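Local coordinates for BAT-2 beta-lactamase (Bacillus atrophaeus, PDB 6W5G), which probably hydrolyses beta-lactam antibiotics as a serine beta-lactamase of class D, which depends on a carboxylated lysine, at residues Q72-T77 with L168-L173; H146-G151 with D186-K191. All blocks are in the same frame, centred on the assembly; numbering follows the deposited sequence.

Interaction 1: residues Q72-T77 with L168-L173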
loop_
_atom_site.group_PDB
_atom_site.type_symbol
_atom_site.label_atom_id
_atom_site.label_comp_id
_atom_site.label_asym_id
_atom_site.label_seq_id
_atom_site.Cartn_x
_atom_site.Cartn_y
_atom_site.Cartn_z
ATOM N N GLN A 72 -11.381 6.985 -0.296
ATOM C CA GLN A 72 -11.919 5.651 -0.064
ATOM C C GLN A 72 -11.182 5.012 1.103
ATOM O O GLN A 72 -10.100 5.456 1.495
ATOM C CB GLN A 72 -11.791 4.780 -1.317
ATOM C CG GLN A 72 -12.482 5.394 -2.543
ATOM C CD GLN A 72 -12.078 4.721 -3.824
ATOM O OE1 GLN A 72 -12.281 3.512 -3.993
ATOM N NE2 GLN A 72 -11.484 5.488 -4.736
ATOM N N THR A 73 -11.781 3.976 1.673
ATOM C CA THR A 73 -11.147 3.327 2.815
ATOM C C THR A 73 -9.884 2.590 2.355
ATOM O O THR A 73 -9.887 1.940 1.303
ATOM C CB THR A 73 -12.132 2.386 3.530
ATOM O OG1 THR A 73 -12.603 1.373 2.624
ATOM C CG2 THR A 73 -13.331 3.186 4.059
ATOM N N PRO A 74 -8.776 2.700 3.099
ATOM C CA PRO A 74 -7.492 2.209 2.568
ATOM C C PRO A 74 -7.302 0.703 2.671
ATOM O O PRO A 74 -6.442 0.162 1.958
ATOM C CB PRO A 74 -6.447 2.950 3.420
ATOM C CG PRO A 74 -7.170 3.207 4.727
ATOM C CD PRO A 74 -8.603 3.495 4.329
ATOM N N GLN A 75 -8.061 0.016 3.522
ATOM C CA GLN A 75 -7.881 -1.432 3.701
ATOM C C GLN A 75 -6.426 -1.704 4.099
ATOM O O GLN A 75 -5.780 -0.868 4.749
ATOM C CB GLN A 75 -8.384 -2.205 2.487
ATOM C CG GLN A 75 -9.773 -1.780 2.035
ATOM C CD GLN A 75 -10.789 -1.835 3.163
ATOM O OE1 GLN A 75 -11.392 -0.824 3.522
ATOM N NE2 GLN A 75 -10.995 -3.029 3.721
ATOM N N SER A 76 -5.887 -2.863 3.696
ATOM C CA SER A 76 -4.532 -3.223 4.099
ATOM C C SER A 76 -3.444 -2.345 3.474
ATOM O O SER A 76 -2.275 -2.514 3.844
ATOM C CB SER A 76 -4.258 -4.710 3.851
ATOM O OG SER A 76 -5.135 -5.506 4.635
ATOM N N THR A 77 -3.759 -1.410 2.562
ATOM C CA THR A 77 -2.722 -0.443 2.205
ATOM C C THR A 77 -2.271 0.352 3.416
ATOM O O THR A 77 -1.170 0.911 3.403
ATOM C CB THR A 77 -3.132 0.528 1.091
ATOM O OG1 THR A 77 -4.143 1.441 1.558
ATOM C CG2 THR A 77 -3.600 -0.219 -0.151
ATOM N N LEU A 168 -11.440 5.956 8.303
ATOM C CA LEU A 168 -10.320 6.573 7.606
ATOM C C LEU A 168 -10.522 6.443 6.105
ATOM O O LEU A 168 -10.865 5.363 5.606
ATOM C CB LEU A 168 -9.005 5.909 8.017
ATOM C CG LEU A 168 -7.706 6.420 7.377
ATOM C CD1 LEU A 168 -7.462 7.900 7.704
ATOM C CD2 LEU A 168 -6.523 5.572 7.843
ATOM N N LYS A 169 -10.336 7.551 5.388
ATOM C CA LYS A 169 -10.475 7.562 3.939
ATOM C C LYS A 169 -9.356 8.380 3.319
ATOM O O LYS A 169 -8.941 9.406 3.867
ATOM C CB LYS A 169 -11.847 8.103 3.490
ATOM C CG LYS A 169 -13.003 7.240 3.970
ATOM C CD LYS A 169 -14.334 7.778 3.540
ATOM C CE LYS A 169 -15.444 7.008 4.224
ATOM N NZ LYS A 169 -16.773 7.480 3.767
ATOM N N ILE A 170 -8.884 7.919 2.164
ATOM C CA ILE A 170 -7.764 8.529 1.456
ATOM C C ILE A 170 -7.992 8.304 -0.033
ATOM O O ILE A 170 -8.494 7.250 -0.436
ATOM C CB ILE A 170 -6.413 7.961 1.972
ATOM C CG1 ILE A 170 -5.239 8.690 1.335
ATOM C CG2 ILE A 170 -6.293 6.436 1.752
ATOM C CD1 ILE A 170 -3.889 8.391 1.997
ATOM N N SER A 171 -7.663 9.305 -0.856
ATOM C CA SER A 171 -7.901 9.128 -2.282
ATOM C C SER A 171 -6.741 8.383 -2.932
ATOM O O SER A 171 -5.628 8.339 -2.389
ATOM C CB SER A 171 -8.090 10.477 -2.977
ATOM O OG SER A 171 -6.873 11.177 -3.079
ATOM N N PRO A 172 -6.983 7.758 -4.089
ATOM C CA PRO A 172 -5.859 7.177 -4.839
ATOM C C PRO A 172 -4.721 8.158 -5.095
ATOM O O PRO A 172 -3.551 7.769 -4.975
ATOM C CB PRO A 172 -6.535 6.665 -6.119
ATOM C CG PRO A 172 -7.915 6.280 -5.653
ATOM C CD PRO A 172 -8.286 7.338 -4.640
ATOM N N LEU A 173 -5.025 9.423 -5.425
ATOM C CA LEU A 173 -3.956 10.400 -5.625
ATOM C C LEU A 173 -3.208 10.679 -4.328
ATOM O O LEU A 173 -1.979 10.823 -4.336
ATOM C CB LEU A 173 -4.512 11.694 -6.223
ATOM C CG LEU A 173 -4.810 11.625 -7.725
ATOM C CD1 LEU A 173 -5.730 12.757 -8.155
ATOM C CD2 LEU A 173 -3.511 11.660 -8.535
#
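Gln72 and Ile170 form a single antiparallel hydrogen-bonded bridge, in which each backbone amide serves the other residue's carbonyl. It lies just ahead of Ser76, whose OG hydrogen-bonds the carboxylated lysine at position 79, consistent with the serine-x-x-lysine motif of class D enzymes, in which the serine is the nucleophile. Gln72 N gives a nearly straight bond to Ile170 O (2.9 Å, 170°), and Ile170 N returns one to Gln72 O (2.8 Å). Gln72 O also receives a CH...O contact from Lys169 CA at 3.2 Å. Leu168 O takes a longer one from Thr73 CA at 3.5 Å. Beside the bridge, Thr73 O accepts from Trp226 NE1, and Lys169 N is bonded to Asn152 OD1.

The Gln72 side chain starts away from 168-173, but with CG anti to the carbonyl carbon (chi1 -57°) and the chain extended beyond, NE2 comes 3.7 Å from Pro172 CD. That nitrogen bonds Asn243 OD1 and Glu70 O. Thr73 OG1 donates to Gln75 OE1 (2.7 Å), while Gln75 NE2 donates to Gln165 OE1 and Thr217 O.

Pro74 packs its CB on Ile170 CG2; the side chains of Pro74 and Leu168 cross at about a right angle, CG 4.0 Å from Leu168 CD2.

Interaction 2: residues H146-G151 with D186-K191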
loop_
_atom_site.group_PDB
_atom_site.type_symbol
_atom_site.label_atom_id
_atom_site.label_comp_id
_atom_site.label_asym_id
_atom_site.label_seq_id
_atom_site.Cartn_x
_atom_site.Cartn_y
_atom_site.Cartn_z
ATOM N N HIS A 146 -1.740 12.908 11.555
ATOM C CA HIS A 146 -1.776 14.340 11.296
ATOM C C HIS A 146 -0.432 14.822 10.778
ATOM O O HIS A 146 -0.370 15.646 9.858
ATOM C CB HIS A 146 -2.147 15.093 12.572
ATOM C CG HIS A 146 -2.367 16.559 12.360
ATOM N ND1 HIS A 146 -3.359 17.048 11.535
ATOM C CD2 HIS A 146 -1.717 17.642 12.848
ATOM C CE1 HIS A 146 -3.313 18.368 11.532
ATOM N NE2 HIS A 146 -2.327 18.754 12.321
ATOM N N ARG A 147 0.656 14.319 11.362
ATOM C CA ARG A 147 1.981 14.764 10.962
ATOM C C ARG A 147 2.266 14.426 9.504
ATOM O O ARG A 147 2.901 15.213 8.790
ATOM C CB ARG A 147 3.020 14.137 11.878
ATOM C CG ARG A 147 4.339 14.796 11.810
ATOM C CD ARG A 147 5.164 14.381 12.993
ATOM N NE ARG A 147 6.516 14.873 12.859
ATOM C CZ ARG A 147 7.528 14.408 13.575
ATOM N NH1 ARG A 147 7.307 13.456 14.468
ATOM N NH2 ARG A 147 8.741 14.905 13.408
ATOM N N ILE A 148 1.785 13.272 9.034
ATOM C CA ILE A 148 1.998 12.872 7.648
ATOM C C ILE A 148 0.813 13.196 6.748
ATOM O O ILE A 148 0.850 12.863 5.559
ATOM C CB ILE A 148 2.429 11.396 7.516
ATOM C CG1 ILE A 148 1.287 10.451 7.912
ATOM C CG2 ILE A 148 3.675 11.130 8.364
ATOM C CD1 ILE A 148 1.521 8.993 7.475
ATOM N N SER A 149 -0.222 13.846 7.274
ATOM C CA SER A 149 -1.389 14.270 6.497
ATOM C C SER A 149 -1.974 13.118 5.675
ATOM O O SER A 149 -2.072 13.181 4.448
ATOM C CB SER A 149 -1.055 15.473 5.603
ATOM O OG SER A 149 -0.579 16.568 6.366
ATOM N N TYR A 150 -2.371 12.056 6.375
ATOM C CA TYR A 150 -2.841 10.833 5.719
ATOM C C TYR A 150 -4.359 10.881 5.561
ATOM O O TYR A 150 -5.108 10.550 6.485
ATOM C CB TYR A 150 -2.403 9.604 6.503
ATOM C CG TYR A 150 -2.577 8.294 5.757
ATOM C CD1 TYR A 150 -3.768 7.570 5.846
ATOM C CD2 TYR A 150 -1.552 7.777 4.966
ATOM C CE1 TYR A 150 -3.932 6.368 5.166
ATOM C CE2 TYR A 150 -1.706 6.573 4.286
ATOM C CZ TYR A 150 -2.898 5.875 4.388
ATOM O OH TYR A 150 -3.066 4.675 3.721
ATOM N N GLY A 151 -4.814 11.273 4.377
ATOM C CA GLY A 151 -6.237 11.262 4.091
ATOM C C GLY A 151 -7.014 12.153 5.038
ATOM O O GLY A 151 -6.564 13.242 5.428
ATOM N N ASP A 186 10.895 11.682 2.026
ATOM C CA ASP A 186 10.373 12.975 2.464
ATOM C C ASP A 186 9.212 12.754 3.435
ATOM O O ASP A 186 8.085 13.198 3.214
ATOM C CB ASP A 186 9.912 13.785 1.256
ATOM C CG ASP A 186 11.055 14.206 0.352
ATOM O OD1 ASP A 186 12.179 14.425 0.859
ATOM O OD2 ASP A 186 10.819 14.329 -0.872
ATOM N N LEU A 187 9.499 12.024 4.503
ATOM C CA LEU A 187 8.575 11.795 5.602
ATOM C C LEU A 187 9.357 11.954 6.892
ATOM O O LEU A 187 10.579 11.766 6.909
ATOM C CB LEU A 187 8.000 10.372 5.560
ATOM C CG LEU A 187 7.016 10.056 4.437
ATOM C CD1 LEU A 187 6.687 8.571 4.428
ATOM C CD2 LEU A 187 5.745 10.904 4.535
ATOM N N PRO A 188 8.683 12.269 7.996
ATOM C CA PRO A 188 9.401 12.476 9.264
ATOM C C PRO A 188 9.694 11.200 10.040
ATOM O O PRO A 188 9.499 11.152 11.257
ATOM C CB PRO A 188 8.461 13.399 10.048
ATOM C CG PRO A 188 7.109 13.087 9.531
ATOM C CD PRO A 188 7.253 12.603 8.099
ATOM N N PHE A 189 10.167 10.162 9.361
ATOM C CA PHE A 189 10.608 8.935 10.008
ATOM C C PHE A 189 12.119 8.803 9.863
ATOM O O PHE A 189 12.725 9.388 8.961
ATOM C CB PHE A 189 9.938 7.706 9.371
ATOM C CG PHE A 189 8.442 7.689 9.523
ATOM C CD1 PHE A 189 7.860 7.402 10.749
ATOM C CD2 PHE A 189 7.617 7.956 8.436
ATOM C CE1 PHE A 189 6.480 7.381 10.893
ATOM C CE2 PHE A 189 6.242 7.946 8.571
ATOM C CZ PHE A 189 5.669 7.665 9.811
ATOM N N ASP A 190 12.723 8.020 10.760
ATOM C CA ASP A 190 14.128 7.664 10.604
ATOM C C ASP A 190 14.326 6.984 9.254
ATOM O O ASP A 190 13.513 6.153 8.834
ATOM C CB ASP A 190 14.568 6.688 11.704
ATOM C CG ASP A 190 14.512 7.284 13.102
ATOM O OD1 ASP A 190 14.513 8.518 13.243
ATOM O OD2 ASP A 190 14.505 6.489 14.077
ATOM N N LYS A 191 15.407 7.346 8.566
ATOM C CA LYS A 191 15.673 6.739 7.264
ATOM C C LYS A 191 15.776 5.218 7.310
ATOM O O LYS A 191 15.200 4.563 6.420
ATOM C CB LYS A 191 16.901 7.379 6.602
ATOM C CG LYS A 191 16.666 8.822 6.147
ATOM C CD LYS A 191 17.955 9.487 5.654
ATOM C CE LYS A 191 18.370 8.974 4.276
ATOM N NZ LYS A 191 17.375 9.280 3.193
#
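Pro188 lies over one face of the Arg147 guanidinium, its CB standing 3.3 Å above the plane and offset toward the rim. The other flat group, the Phe189 ring, is approached obliquely by Ile148 CG2, which comes within 4.1 Å of CE2. Trp144 stacks on the same phenylalanine ring, and Leu84, Ile85 and Gln88 of helix 81-88 pack against it as well.

Two compact turns bring these groups together. Helix 138-147 ends in a Schellman motif, where Ser149 takes positive phi (51°) and its N makes a weak bond back to His146 O. Facing it, Pro188 is the centre of an inverse gamma turn, closed by a weak bond from Phe189 N to Leu187 O.

No hydrogen bond or salt bridge joins the two segments, so the contact rests on apolar packing and on the flat arginine end. Arg147 is extended from CG to NE, with CG anti to the backbone N (chi1 -164°), and this carries the chain alongside the proline ring, the two side chains running in opposite directions. Its CG lies 4.0 Å from Pro188 CG, while both NE and NH2 reach CB of the same ring. The aliphatic stem and the guanidinium thus share one proline, at a site on the protein surface.

Deeper in, Ile148 works through a single methyl. Phe178 of helix 172-184 packs against the same isoleucine, and Leu187 rests on His181 and Leu182 of that helix. A chi1 of 68° sets CG2 anti to the carbonyl carbon, where it touches all three apolar residues of the turn: besides the Phe189 ring, it meets Leu187 CD2 at 4.4 Å and Pro188 CD at 3.9 Å.

Overall arrangement
The two contacts interlock along the chain, their segments following in the order 72-77, 146-151, 168-173, 186-191. Their centres lie 16 Å apart, interaction 1 buried and interaction 2 at the surface. Helix 172-184 connects them: it starts within 168-173 and ends just before 186-191. They also meet directly through Tyr150, whose CZ is 3.6 Å from Ile170 CD1 and whose OH is 3.8 Å from Pro74 CB. The tyrosine ring is further set edge-to-face against Phe78 and Phe178. Continuous packing therefore runs from the surface turns of the helical part to the loop carrying Ser76, next to the carboxylated lysine.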